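Local coordinates for protein amidohydrolase (Staphylococcus aureus, PDB 3NUR) that is a putative metal-dependent amidohydrolase with a TIM-barrel fold, probably hydrolysing carbon-nitrogen bonds other than peptide bonds in an unidentified substrate, at residues K106-C111 and T134-E139; Q117-I122 and N152-K157; P193-S198 and Y222-D227; D199-Y204 and T213-A218. One frame throughout, in Å; residues are numbered along the deposited sequence.

Interaction 1: K106-C111 and T134-E139; sequences KAIELC and TLPINE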
loop_
_atom_site.group_PDB
_atom_site.type_symbol
_atom_site.label_atom_id
_atom_site.label_comp_id
_atom_site.label_asym_id
_atom_site.label_seq_id
_atom_site.Cartn_x
_atom_site.Cartn_y
_atom_site.Cartn_z
ATOM N N LYS A 106 14.643 -17.655 6.550
ATOM C CA LYS A 106 14.622 -17.436 5.098
ATOM C C LYS A 106 13.892 -16.116 4.762
ATOM O O LYS A 106 14.399 -15.341 3.942
ATOM C CB LYS A 106 13.964 -18.605 4.360
ATOM C CG LYS A 106 13.724 -18.307 2.881
ATOM C CD LYS A 106 14.623 -19.096 1.955
ATOM C CE LYS A 106 13.869 -20.244 1.340
ATOM N NZ LYS A 106 12.784 -19.787 0.423
ATOM N N ALA A 107 12.723 -15.856 5.405
ATOM C CA ALA A 107 11.953 -14.611 5.199
ATOM C C ALA A 107 12.811 -13.410 5.611
ATOM O O ALA A 107 12.907 -12.431 4.858
ATOM C CB ALA A 107 10.663 -14.634 6.019
ATOM N N ILE A 108 13.463 -13.506 6.790
ATOM C CA ILE A 108 14.336 -12.443 7.301
ATOM C C ILE A 108 15.466 -12.106 6.312
ATOM O O ILE A 108 15.616 -10.934 5.941
ATOM C CB ILE A 108 14.840 -12.735 8.753
ATOM C CG1 ILE A 108 13.652 -12.859 9.746
ATOM C CG2 ILE A 108 15.849 -11.673 9.238
ATOM C CD1 ILE A 108 14.045 -13.569 11.151
ATOM N N GLU A 109 16.252 -13.126 5.900
ATOM C CA GLU A 109 17.397 -12.952 5.002
ATOM C C GLU A 109 16.992 -12.403 3.633
ATOM O O GLU A 109 17.659 -11.509 3.135
ATOM C CB GLU A 109 18.206 -14.248 4.853
ATOM C CG GLU A 109 18.988 -14.598 6.109
ATOM C CD GLU A 109 19.730 -15.924 6.104
ATOM O OE1 GLU A 109 19.827 -16.567 5.033
ATOM O OE2 GLU A 109 20.217 -16.321 7.188
ATOM N N LEU A 110 15.902 -12.918 3.048
ATOM C CA LEU A 110 15.447 -12.456 1.740
ATOM C C LEU A 110 14.884 -11.044 1.774
ATOM O O LEU A 110 15.119 -10.301 0.820
ATOM C CB LEU A 110 14.507 -13.461 1.044
ATOM C CG LEU A 110 15.136 -14.829 0.669
ATOM C CD1 LEU A 110 14.117 -15.740 0.082
ATOM C CD2 LEU A 110 16.288 -14.676 -0.333
ATOM N N CYS A 111 14.205 -10.636 2.887
ATOM C CA CYS A 111 13.714 -9.245 3.001
ATOM C C CYS A 111 14.920 -8.297 3.122
ATOM O O CYS A 111 14.939 -7.234 2.486
ATOM C CB CYS A 111 12.766 -9.089 4.184
ATOM S SG CYS A 111 11.129 -9.819 3.913
ATOM N N THR A 134 10.391 -3.775 2.847
ATOM C CA THR A 134 9.799 -5.104 2.667
ATOM C C THR A 134 10.140 -5.825 3.976
ATOM O O THR A 134 11.313 -5.883 4.361
ATOM C CB THR A 134 10.287 -5.800 1.396
ATOM O OG1 THR A 134 9.952 -4.966 0.282
ATOM C CG2 THR A 134 9.645 -7.181 1.203
ATOM N N LEU A 135 9.108 -6.269 4.706
ATOM C CA LEU A 135 9.291 -6.816 6.055
ATOM C C LEU A 135 8.932 -8.264 6.224
ATOM O O LEU A 135 7.893 -8.672 5.732
ATOM C CB LEU A 135 8.484 -5.992 7.077
ATOM C CG LEU A 135 8.705 -4.467 7.067
ATOM C CD1 LEU A 135 7.732 -3.788 7.983
ATOM C CD2 LEU A 135 10.152 -4.119 7.434
ATOM N N PRO A 136 9.696 -9.026 7.038
ATOM C CA PRO A 136 9.317 -10.425 7.293
ATOM C C PRO A 136 8.220 -10.486 8.370
ATOM O O PRO A 136 8.477 -10.819 9.521
ATOM C CB PRO A 136 10.642 -11.054 7.742
ATOM C CG PRO A 136 11.371 -9.925 8.446
ATOM C CD PRO A 136 10.963 -8.659 7.728
ATOM N N ILE A 137 6.978 -10.133 7.997
ATOM C CA ILE A 137 5.839 -10.042 8.936
ATOM C C ILE A 137 5.585 -11.278 9.811
ATOM O O ILE A 137 5.090 -11.142 10.937
ATOM C CB ILE A 137 4.548 -9.518 8.264
ATOM C CG1 ILE A 137 4.024 -10.516 7.200
ATOM C CG2 ILE A 137 4.770 -8.070 7.713
ATOM C CD1 ILE A 137 2.668 -10.192 6.573
ATOM N N ASN A 138 5.926 -12.467 9.285
ATOM C CA ASN A 138 5.766 -13.726 10.001
ATOM C C ASN A 138 6.749 -13.876 11.160
ATOM O O ASN A 138 6.582 -14.769 11.987
ATOM C CB ASN A 138 5.753 -14.910 9.052
ATOM C CG ASN A 138 4.510 -14.917 8.185
ATOM O OD1 ASN A 138 4.570 -14.909 6.936
ATOM N ND2 ASN A 138 3.360 -14.823 8.841
ATOM N N GLU A 139 7.727 -12.942 11.267
ATOM C CA GLU A 139 8.703 -12.845 12.364
ATOM C C GLU A 139 8.585 -11.398 12.918
ATOM O O GLU A 139 9.440 -10.563 12.607
ATOM C CB GLU A 139 10.093 -13.133 11.802
ATOM C CG GLU A 139 10.290 -14.579 11.392
ATOM C CD GLU A 139 10.388 -15.508 12.585
ATOM O OE1 GLU A 139 10.752 -15.035 13.686
ATOM O OE2 GLU A 139 10.076 -16.705 12.421
#

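Interaction 2: Q117-I122 and N152-K157; sequences QLANYI and NDLGFK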
loop_
_atom_site.group_PDB
_atom_site.type_symbol
_atom_site.label_atom_id
_atom_site.label_comp_id
_atom_site.label_asym_id
_atom_site.label_seq_id
_atom_site.Cartn_x
_atom_site.Cartn_y
_atom_site.Cartn_z
ATOM N N GLN A 117 19.359 -4.250 -1.816
ATOM C CA GLN A 117 19.475 -4.053 -3.268
ATOM C C GLN A 117 18.687 -2.826 -3.701
ATOM O O GLN A 117 19.146 -2.064 -4.555
ATOM C CB GLN A 117 19.047 -5.297 -4.054
ATOM C CG GLN A 117 20.054 -6.441 -3.954
ATOM C CD GLN A 117 19.865 -7.470 -5.040
ATOM O OE1 GLN A 117 19.839 -7.161 -6.240
ATOM N NE2 GLN A 117 19.777 -8.727 -4.644
ATOM N N LEU A 118 17.509 -2.611 -3.086
ATOM C CA LEU A 118 16.691 -1.437 -3.371
ATOM C C LEU A 118 17.440 -0.164 -2.998
ATOM O O LEU A 118 17.486 0.765 -3.803
ATOM C CB LEU A 118 15.332 -1.484 -2.629
ATOM C CG LEU A 118 14.389 -0.277 -2.926
ATOM C CD1 LEU A 118 14.054 -0.184 -4.441
ATOM C CD2 LEU A 118 13.104 -0.341 -2.068
ATOM N N ALA A 119 18.036 -0.124 -1.785
ATOM C CA ALA A 119 18.822 1.023 -1.309
ATOM C C ALA A 119 20.002 1.347 -2.258
ATOM O O ALA A 119 20.256 2.525 -2.500
ATOM C CB ALA A 119 19.336 0.767 0.099
ATOM N N ASN A 120 20.700 0.309 -2.791
ATOM C CA ASN A 120 21.798 0.480 -3.758
ATOM C C ASN A 120 21.288 1.123 -5.058
ATOM O O ASN A 120 21.965 1.966 -5.643
ATOM C CB ASN A 120 22.482 -0.861 -4.075
ATOM C CG ASN A 120 23.441 -1.326 -3.010
ATOM O OD1 ASN A 120 23.784 -2.512 -2.933
ATOM N ND2 ASN A 120 23.894 -0.405 -2.159
ATOM N N TYR A 121 20.081 0.738 -5.489
ATOM C CA TYR A 121 19.463 1.280 -6.695
ATOM C C TYR A 121 19.069 2.745 -6.500
ATOM O O TYR A 121 19.340 3.576 -7.371
ATOM C CB TYR A 121 18.246 0.429 -7.105
ATOM C CG TYR A 121 17.473 0.971 -8.287
ATOM C CD1 TYR A 121 17.953 0.824 -9.587
ATOM C CD2 TYR A 121 16.260 1.635 -8.110
ATOM C CE1 TYR A 121 17.226 1.290 -10.683
ATOM C CE2 TYR A 121 15.530 2.117 -9.197
ATOM C CZ TYR A 121 15.999 1.913 -10.483
ATOM O OH TYR A 121 15.273 2.367 -11.560
ATOM N N ILE A 122 18.432 3.065 -5.368
ATOM C CA ILE A 122 17.981 4.441 -5.083
ATOM C C ILE A 122 19.188 5.373 -4.967
ATOM O O ILE A 122 19.127 6.515 -5.437
ATOM C CB ILE A 122 17.066 4.473 -3.828
ATOM C CG1 ILE A 122 15.759 3.655 -4.113
ATOM C CG2 ILE A 122 16.735 5.926 -3.404
ATOM C CD1 ILE A 122 14.923 3.396 -2.905
ATOM N N ASN A 152 16.365 4.124 9.420
ATOM C CA ASN A 152 17.582 4.768 9.926
ATOM C C ASN A 152 18.885 4.531 9.158
ATOM O O ASN A 152 19.712 5.436 9.104
ATOM C CB ASN A 152 17.715 4.565 11.444
ATOM C CG ASN A 152 16.612 5.245 12.230
ATOM O OD1 ASN A 152 15.977 6.205 11.770
ATOM N ND2 ASN A 152 16.336 4.748 13.420
ATOM N N ASP A 153 19.084 3.343 8.574
ATOM C CA ASP A 153 20.301 3.056 7.813
ATOM C C ASP A 153 20.124 3.233 6.328
ATOM O O ASP A 153 21.066 3.648 5.674
ATOM C CB ASP A 153 20.819 1.621 8.063
ATOM C CG ASP A 153 21.233 1.291 9.480
ATOM O OD1 ASP A 153 21.105 2.175 10.360
ATOM O OD2 ASP A 153 21.709 0.148 9.709
ATOM N N LEU A 154 18.950 2.861 5.768
ATOM C CA LEU A 154 18.753 2.900 4.330
ATOM C C LEU A 154 18.060 4.155 3.801
ATOM O O LEU A 154 18.020 4.339 2.591
ATOM C CB LEU A 154 18.062 1.612 3.808
ATOM C CG LEU A 154 18.658 0.254 4.243
ATOM C CD1 LEU A 154 17.910 -0.899 3.579
ATOM C CD2 LEU A 154 20.188 0.160 3.904
ATOM N N GLY A 155 17.527 4.984 4.694
ATOM C CA GLY A 155 16.849 6.216 4.298
ATOM C C GLY A 155 15.489 5.985 3.658
ATOM O O GLY A 155 14.997 6.834 2.896
ATOM N N PHE A 156 14.856 4.839 3.983
ATOM C CA PHE A 156 13.510 4.527 3.486
ATOM C C PHE A 156 12.487 5.398 4.235
ATOM O O PHE A 156 12.797 5.977 5.280
ATOM C CB PHE A 156 13.205 3.015 3.607
ATOM C CG PHE A 156 13.898 2.103 2.609
ATOM C CD1 PHE A 156 14.896 2.589 1.760
ATOM C CD2 PHE A 156 13.610 0.742 2.572
ATOM C CE1 PHE A 156 15.558 1.740 0.873
ATOM C CE2 PHE A 156 14.272 -0.108 1.681
ATOM C CZ PHE A 156 15.246 0.394 0.841
ATOM N N LYS A 157 11.264 5.492 3.696
ATOM C CA LYS A 157 10.240 6.396 4.204
ATOM C C LYS A 157 8.904 5.756 4.592
ATOM O O LYS A 157 7.905 6.467 4.764
ATOM C CB LYS A 157 10.032 7.547 3.198
ATOM C CG LYS A 157 11.283 8.415 2.943
ATOM C CD LYS A 157 11.634 9.320 4.102
ATOM C CE LYS A 157 12.741 10.296 3.768
ATOM N NZ LYS A 157 12.455 11.644 4.335
#

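Interaction 3: P193-S198 and Y222-D227; sequences PAPVNS and YGWHID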
loop_
_atom_site.group_PDB
_atom_site.type_symbol
_atom_site.label_atom_id
_atom_site.label_comp_id
_atom_site.label_asym_id
_atom_site.label_seq_id
_atom_site.Cartn_x
_atom_site.Cartn_y
_atom_site.Cartn_z
ATOM N N PRO A 193 -3.018 -5.670 -1.237
ATOM C CA PRO A 193 -3.616 -7.012 -1.332
ATOM C C PRO A 193 -2.615 -8.119 -1.696
ATOM O O PRO A 193 -1.514 -7.863 -2.189
ATOM C CB PRO A 193 -4.666 -6.851 -2.429
ATOM C CG PRO A 193 -4.184 -5.700 -3.267
ATOM C CD PRO A 193 -3.578 -4.756 -2.266
ATOM N N ALA A 194 -3.012 -9.360 -1.441
ATOM C CA ALA A 194 -2.274 -10.566 -1.821
ATOM C C ALA A 194 -3.288 -11.727 -1.875
ATOM O O ALA A 194 -4.403 -11.557 -1.358
ATOM C CB ALA A 194 -1.162 -10.859 -0.819
ATOM N N PRO A 195 -2.937 -12.891 -2.487
ATOM C CA PRO A 195 -3.906 -14.004 -2.581
ATOM C C PRO A 195 -4.607 -14.336 -1.266
ATOM O O PRO A 195 -3.965 -14.369 -0.210
ATOM C CB PRO A 195 -3.041 -15.170 -3.077
ATOM C CG PRO A 195 -2.030 -14.492 -3.958
ATOM C CD PRO A 195 -1.677 -13.232 -3.186
ATOM N N VAL A 196 -5.924 -14.560 -1.329
ATOM C CA VAL A 196 -6.726 -14.905 -0.150
ATOM C C VAL A 196 -6.415 -16.347 0.276
ATOM O O VAL A 196 -5.913 -17.148 -0.530
ATOM C CB VAL A 196 -8.261 -14.709 -0.343
ATOM C CG1 VAL A 196 -8.624 -13.240 -0.592
ATOM C CG2 VAL A 196 -8.803 -15.608 -1.460
ATOM N N ASN A 197 -6.747 -16.678 1.530
ATOM C CA ASN A 197 -6.519 -18.030 2.050
ATOM C C ASN A 197 -7.421 -19.035 1.334
ATOM O O ASN A 197 -8.459 -18.649 0.786
ATOM C CB ASN A 197 -6.626 -18.083 3.596
ATOM C CG ASN A 197 -7.989 -18.231 4.239
ATOM O OD1 ASN A 197 -8.964 -18.716 3.653
ATOM N ND2 ASN A 197 -8.053 -17.905 5.527
ATOM N N SER A 198 -7.005 -20.307 1.297
ATOM C CA SER A 198 -7.734 -21.353 0.586
ATOM C C SER A 198 -9.198 -21.508 1.043
ATOM O O SER A 198 -10.063 -21.805 0.213
ATOM C CB SER A 198 -6.979 -22.675 0.669
ATOM O OG SER A 198 -7.069 -23.212 1.977
ATOM N N TYR A 222 -11.847 -8.755 -7.750
ATOM C CA TYR A 222 -12.712 -8.416 -6.612
ATOM C C TYR A 222 -12.142 -8.868 -5.262
ATOM O O TYR A 222 -11.965 -8.044 -4.376
ATOM C CB TYR A 222 -14.109 -9.090 -6.803
ATOM C CG TYR A 222 -15.284 -8.361 -6.179
ATOM C CD1 TYR A 222 -15.855 -8.804 -4.989
ATOM C CD2 TYR A 222 -15.848 -7.250 -6.798
ATOM C CE1 TYR A 222 -16.986 -8.177 -4.450
ATOM C CE2 TYR A 222 -16.965 -6.609 -6.261
ATOM C CZ TYR A 222 -17.501 -7.046 -5.063
ATOM O OH TYR A 222 -18.596 -6.397 -4.535
ATOM N N GLY A 223 -11.946 -10.178 -5.108
ATOM C CA GLY A 223 -11.619 -10.845 -3.864
ATOM C C GLY A 223 -10.478 -10.320 -3.016
ATOM O O GLY A 223 -10.634 -10.189 -1.796
ATOM N N TRP A 224 -9.309 -10.086 -3.616
ATOM C CA TRP A 224 -8.215 -9.664 -2.751
ATOM C C TRP A 224 -8.331 -8.218 -2.288
ATOM O O TRP A 224 -7.708 -7.835 -1.303
ATOM C CB TRP A 224 -6.838 -10.122 -3.239
ATOM C CG TRP A 224 -6.269 -9.479 -4.481
ATOM C CD1 TRP A 224 -6.506 -8.221 -4.947
ATOM C CD2 TRP A 224 -5.162 -9.986 -5.238
ATOM N NE1 TRP A 224 -5.655 -7.933 -5.992
ATOM C CE2 TRP A 224 -4.821 -9.000 -6.193
ATOM C CE3 TRP A 224 -4.438 -11.191 -5.216
ATOM C CZ2 TRP A 224 -3.800 -9.193 -7.141
ATOM C CZ3 TRP A 224 -3.444 -11.390 -6.166
ATOM C CH2 TRP A 224 -3.120 -10.395 -7.103
ATOM N N HIS A 225 -9.206 -7.453 -2.963
ATOM C CA HIS A 225 -9.520 -6.063 -2.601
ATOM C C HIS A 225 -10.499 -6.072 -1.417
ATOM O O HIS A 225 -10.309 -5.341 -0.438
ATOM C CB HIS A 225 -10.068 -5.322 -3.831
ATOM C CG HIS A 225 -9.036 -5.271 -4.920
ATOM N ND1 HIS A 225 -7.885 -4.523 -4.779
ATOM C CD2 HIS A 225 -8.972 -5.958 -6.089
ATOM C CE1 HIS A 225 -7.168 -4.750 -5.878
ATOM N NE2 HIS A 225 -7.788 -5.598 -6.700
ATOM N N ILE A 226 -11.523 -6.944 -1.482
ATOM C CA ILE A 226 -12.459 -7.132 -0.370
ATOM C C ILE A 226 -11.637 -7.505 0.869
ATOM O O ILE A 226 -11.815 -6.913 1.942
ATOM C CB ILE A 226 -13.458 -8.271 -0.721
ATOM C CG1 ILE A 226 -14.429 -7.844 -1.838
ATOM C CG2 ILE A 226 -14.174 -8.806 0.530
ATOM C CD1 ILE A 226 -15.564 -6.781 -1.447
ATOM N N ASP A 227 -10.694 -8.457 0.688
ATOM C CA ASP A 227 -9.843 -8.935 1.771
ATOM C C ASP A 227 -9.022 -7.831 2.470
ATOM O O ASP A 227 -9.051 -7.722 3.708
ATOM C CB ASP A 227 -8.966 -10.067 1.246
ATOM C CG ASP A 227 -8.133 -10.728 2.297
ATOM O OD1 ASP A 227 -8.539 -11.808 2.776
ATOM O OD2 ASP A 227 -7.019 -10.217 2.578
HETATM O O HOH W 1 -5.597 -9.043 0.208
HETATM O O HOH W 2 -7.669 -14.498 3.197
#

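Interaction 4: D199-Y204 and T213-A218; sequences DIYQSY and TAATFA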
loop_
_atom_site.group_PDB
_atom_site.type_symbol
_atom_site.label_atom_id
_atom_site.label_comp_id
_atom_site.label_asym_id
_atom_site.label_seq_id
_atom_site.Cartn_x
_atom_site.Cartn_y
_atom_site.Cartn_z
ATOM N N ASP A 199 -9.477 -21.298 2.336
ATOM C CA ASP A 199 -10.833 -21.439 2.868
ATOM C C ASP A 199 -11.785 -20.358 2.312
ATOM O O ASP A 199 -12.919 -20.669 1.939
ATOM C CB ASP A 199 -10.833 -21.606 4.406
ATOM C CG ASP A 199 -11.176 -20.402 5.251
ATOM O OD1 ASP A 199 -10.258 -19.846 5.886
ATOM O OD2 ASP A 199 -12.378 -20.091 5.379
ATOM N N ILE A 200 -11.288 -19.105 2.184
ATOM C CA ILE A 200 -12.052 -18.006 1.563
ATOM C C ILE A 200 -12.231 -18.307 0.043
ATOM O O ILE A 200 -13.333 -18.131 -0.500
ATOM C CB ILE A 200 -11.336 -16.641 1.817
ATOM C CG1 ILE A 200 -11.274 -16.268 3.336
ATOM C CG2 ILE A 200 -11.943 -15.499 0.965
ATOM C CD1 ILE A 200 -12.616 -16.266 4.148
ATOM N N TYR A 201 -11.154 -18.749 -0.641
ATOM C CA TYR A 201 -11.237 -19.052 -2.072
ATOM C C TYR A 201 -12.329 -20.098 -2.351
ATOM O O TYR A 201 -13.154 -19.902 -3.253
ATOM C CB TYR A 201 -9.885 -19.540 -2.618
ATOM C CG TYR A 201 -9.936 -19.910 -4.087
ATOM C CD1 TYR A 201 -10.227 -18.956 -5.058
ATOM C CD2 TYR A 201 -9.731 -21.226 -4.504
ATOM C CE1 TYR A 201 -10.278 -19.291 -6.414
ATOM C CE2 TYR A 201 -9.780 -21.574 -5.859
ATOM C CZ TYR A 201 -10.047 -20.599 -6.809
ATOM O OH TYR A 201 -10.096 -20.929 -8.138
ATOM N N GLN A 202 -12.327 -21.198 -1.575
ATOM C CA GLN A 202 -13.309 -22.282 -1.750
ATOM C C GLN A 202 -14.746 -21.846 -1.376
ATOM O O GLN A 202 -15.690 -22.244 -2.054
ATOM C CB GLN A 202 -12.897 -23.532 -0.933
ATOM C CG GLN A 202 -11.589 -24.180 -1.365
ATOM C CD GLN A 202 -11.684 -24.926 -2.669
ATOM O OE1 GLN A 202 -12.669 -25.616 -2.952
ATOM N NE2 GLN A 202 -10.644 -24.822 -3.483
ATOM N N SER A 203 -14.920 -21.048 -0.312
ATOM C CA SER A 203 -16.272 -20.637 0.105
ATOM C C SER A 203 -16.872 -19.526 -0.739
ATOM O O SER A 203 -18.060 -19.567 -1.049
ATOM C CB SER A 203 -16.276 -20.189 1.568
ATOM O OG SER A 203 -15.977 -21.275 2.431
ATOM N N TYR A 204 -16.072 -18.505 -1.060
ATOM C CA TYR A 204 -16.580 -17.320 -1.738
ATOM C C TYR A 204 -16.370 -17.211 -3.235
ATOM O O TYR A 204 -17.163 -16.535 -3.896
ATOM C CB TYR A 204 -16.034 -16.047 -1.056
ATOM C CG TYR A 204 -16.914 -15.447 0.032
ATOM C CD1 TYR A 204 -18.203 -15.921 0.261
ATOM C CD2 TYR A 204 -16.473 -14.368 0.796
ATOM C CE1 TYR A 204 -19.026 -15.351 1.231
ATOM C CE2 TYR A 204 -17.288 -13.785 1.770
ATOM C CZ TYR A 204 -18.571 -14.272 1.974
ATOM O OH TYR A 204 -19.382 -13.713 2.930
ATOM N N THR A 213 -12.124 -17.983 -14.204
ATOM C CA THR A 213 -13.080 -16.985 -13.707
ATOM C C THR A 213 -12.987 -16.912 -12.178
ATOM O O THR A 213 -12.892 -15.824 -11.626
ATOM C CB THR A 213 -14.501 -17.270 -14.218
ATOM O OG1 THR A 213 -14.509 -17.076 -15.631
ATOM C CG2 THR A 213 -15.552 -16.349 -13.593
ATOM N N ALA A 214 -13.022 -18.069 -11.501
ATOM C CA ALA A 214 -12.929 -18.114 -10.044
ATOM C C ALA A 214 -11.607 -17.476 -9.569
ATOM O O ALA A 214 -11.619 -16.697 -8.620
ATOM C CB ALA A 214 -13.000 -19.567 -9.573
ATOM N N ALA A 215 -10.478 -17.806 -10.223
ATOM C CA ALA A 215 -9.171 -17.279 -9.798
ATOM C C ALA A 215 -9.062 -15.761 -9.942
ATOM O O ALA A 215 -8.545 -15.103 -9.033
ATOM C CB ALA A 215 -8.035 -17.964 -10.564
ATOM N N THR A 216 -9.505 -15.202 -11.092
ATOM C CA THR A 216 -9.441 -13.749 -11.286
ATOM C C THR A 216 -10.444 -13.039 -10.336
ATOM O O THR A 216 -10.132 -11.994 -9.770
ATOM C CB THR A 216 -9.588 -13.364 -12.758
ATOM O OG1 THR A 216 -10.875 -13.791 -13.228
ATOM C CG2 THR A 216 -8.452 -13.928 -13.640
ATOM N N PHE A 217 -11.631 -13.637 -10.141
ATOM C CA PHE A 217 -12.659 -13.135 -9.227
ATOM C C PHE A 217 -12.074 -13.033 -7.795
ATOM O O PHE A 217 -12.207 -11.989 -7.137
ATOM C CB PHE A 217 -13.884 -14.075 -9.277
ATOM C CG PHE A 217 -15.090 -13.748 -8.415
ATOM C CD1 PHE A 217 -15.307 -12.453 -7.946
ATOM C CD2 PHE A 217 -16.070 -14.704 -8.177
ATOM C CE1 PHE A 217 -16.416 -12.163 -7.156
ATOM C CE2 PHE A 217 -17.208 -14.401 -7.415
ATOM C CZ PHE A 217 -17.382 -13.130 -6.928
ATOM N N ALA A 218 -11.355 -14.074 -7.360
ATOM C CA ALA A 218 -10.726 -14.124 -6.031
ATOM C C ALA A 218 -9.589 -13.138 -5.884
ATOM O O ALA A 218 -9.282 -12.738 -4.767
ATOM C CB ALA A 218 -10.191 -15.525 -5.767
#

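Interaction 1: K106-C111 and T134-E139
Pro136 lies against helix 104-124, and most of the contact is apolar packing round its ring. Pro136 CB rests over the helix backbone, 3.8 Å from Ala107 C, with the methyl of Ala107 beside it. Pro136 CG meets Ile108 CG1 at 3.9 Å, and CD turns to Cys111, so the three ring carbons span one turn of the helix. Ile108 reaches further along the loop: CG1 stands beside its own backbone N, anti to the carbonyl carbon (chi1 -60°), and this carries Ile108 CD1 out to the aliphatic part of Glu139, 3.9 Å from Glu139 CG. The two side chains cross at about a right angle. The segment 134-139 is the loop that leads from strand 129-131 into helix 140-152, part of the beta-alpha repeat of a TIM barrel, and helix 104-124, the preceding helix of the barrel's outer layer, packs on it. Ala142 of helix 140-152 touches Ile108, and Ala143 touches Pro136. Sulfur-to-backbone contact forms the second group. Cys111 SG lies 3.5 Å from Pro136 N and equally close to Leu135 C, set against the peptide link between those two residues, while Cys111 CB is 3.5 Å from Thr134 O. That carbonyl oxygen accepts a hydrogen bond from Asn115 ND2, one turn further along the helix. Within the loop, Glu139 N bonds to Pro136 O at 2.8 Å, closing a type I turn just ahead of helix 140-152.

Interaction 2: Q117-I122 and N152-K157
Phe156 drives its ring end-on into the side of helix 104-124, between Leu118, Ala119 and Ile122. Its CB and CG stay back from the helix: CG lies anti to the carbonyl carbon, beside the backbone N (chi1 -74°), and this swings the ring across until its far end meets the helix. Beyond CG the two edges of the ring part company. CE2, on one edge, comes 3.9 Å from Leu118 CD2. CE1, on the other, faces the methyl of Ala119, with CB at 4.0 Å, and at 4.2 Å also meets CD1 of Ile122, whose approach is oblique. CZ goes deepest. It is 3.7 Å from Leu118 CD2 and 3.9 Å from the backbone N of Ala119, which lies at the ring edge close to its plane. Leu118 can meet the ring along its branch because CG stands anti to the backbone N (chi1 -178°). Leu154 shares the methyl of Ala119, touching it with CD2 at 3.9 Å, and its own CB sits over one face of the Phe156 ring, 3.8 Å above the plane and offset toward the rim. Between the two, Gly155 turns the chain with a positive phi of 73° as it leaves the end of helix 140-152 for strand 159-162. Cys150 and Ile151 of helix 140-152 touch Phe156 as well, so the ring bridges two neighbouring helices on the barrel's outer layer. No hydrogen bond joins the two segments, and their contact is almost wholly apolar, consistent with burial of hydrophobic surface as the source of their attraction.

Interaction 3: P193-S198 and Y222-D227
Pro193 sets its CB over one face of the Trp224 indole, 3.7 Å from the centroid of the five-membered ring and 25° off the normal, a CH-pi contact. Trp224 CG occupies the crowded position between the backbone N and the carbonyl carbon (chi1 70°), which folds the indole along the loop. Its six-membered ring then reaches the next proline, with Trp224 CZ3 3.9 Å from Pro195 CD. Further contacts come from His225 and Val196. Pro193 CG comes near the imidazole of His225, and Val196 CG1 packs on Asp227, 3.7 Å from Asp227 OD1, the valine branch and the carboxylate running antiparallel past one another. The polar part is bridged by water. One water accepts from Ala194 N at 3.1 Å and lies within donating distance of both Trp224 O and Asp227 OD2; further acceptors lie near, so its protons may be shared with others. A second water accepts from Asn197 N and donates to Asp227 OD1 at 2.9 Å, tying the loop to the helix; the first water may add a second such link through OD2. Asp227 OD2 also forms a salt bridge with Arg164, which would probably keep it ionised, and Arg164 NH2 bonds to Pro195 O. His225 ND1 is hydrogen-bonded to Glu256 OE1. The loop 193-198 starts directly after His192, a calcium ligand at the end of strand 189-192, and runs across the first turns of helix 223-237 to the start of helix 198-205, where Asn197 is the N-cap.

Interaction 4: D199-Y204 and T213-A218
Tyr201 bridges two helices by laying the edge of its ring along Ala214 and Ala218. The second helix meets it first at Ala214, whose CB is 3.5 Å from Tyr201 OH and whose carbonyl O lies near the plane of the ring, 3.7 Å from Tyr201 CE1. Ala215 comes next: its backbone N is 3.8 Å from Tyr201 OH, with its methyl a little farther off. A hydrogen bond to Glu211 OE2, about one turn before Ala214, holds the hydroxyl. Phe217 adds a looser contact, its CE2 4.1 Å from Tyr204 O; its ring also packs edge-to-face with Tyr205, which follows Tyr204 in the chain. Ala218 closes the row. Its CB approaches the ring edge near the plane, 3.5 Å from Tyr201 CD1. Tyr201 can span from Ala218 to Ala214 because CG is anti to the backbone N (chi1 178°), extending the ring away from its own helix. Alanines four residues apart put small methyls on one side of helix 211-218, and between them the tyrosine edge is received. The axes of the short segments 199-204 and 213-218 pass 10.5 Å apart at 119°, and the tyrosine ring with the two alanine methyls makes most of the contact. The unit is a pair of short helices, 198-205 and 211-218, inserted between strand 189-192 and helix 223-237 of the TIM barrel.

Interactions 1 and 2 both use helix 104-124, their centres about 16 Å apart: the helix packs on the loop before helix 140-152 in one and on the loop after it in the other. Interactions 3 and 4 form a second group, about 8 Å apart between centres and in direct touch, with interaction 4 nested in the chain loop that interaction 3 closes; Gly223 N lies 2.7 Å from Phe217 O, a probable hydrogen bond joining them. Interactions 2 and 4 are farthest apart, at about 37 Å between centres. The calcium ion bound by Glu28, His30, His192 and Asp316 is about 6 Å from the side chain of Pro193 in interaction 3 and about 12 Å from that of Thr134 in interaction 1.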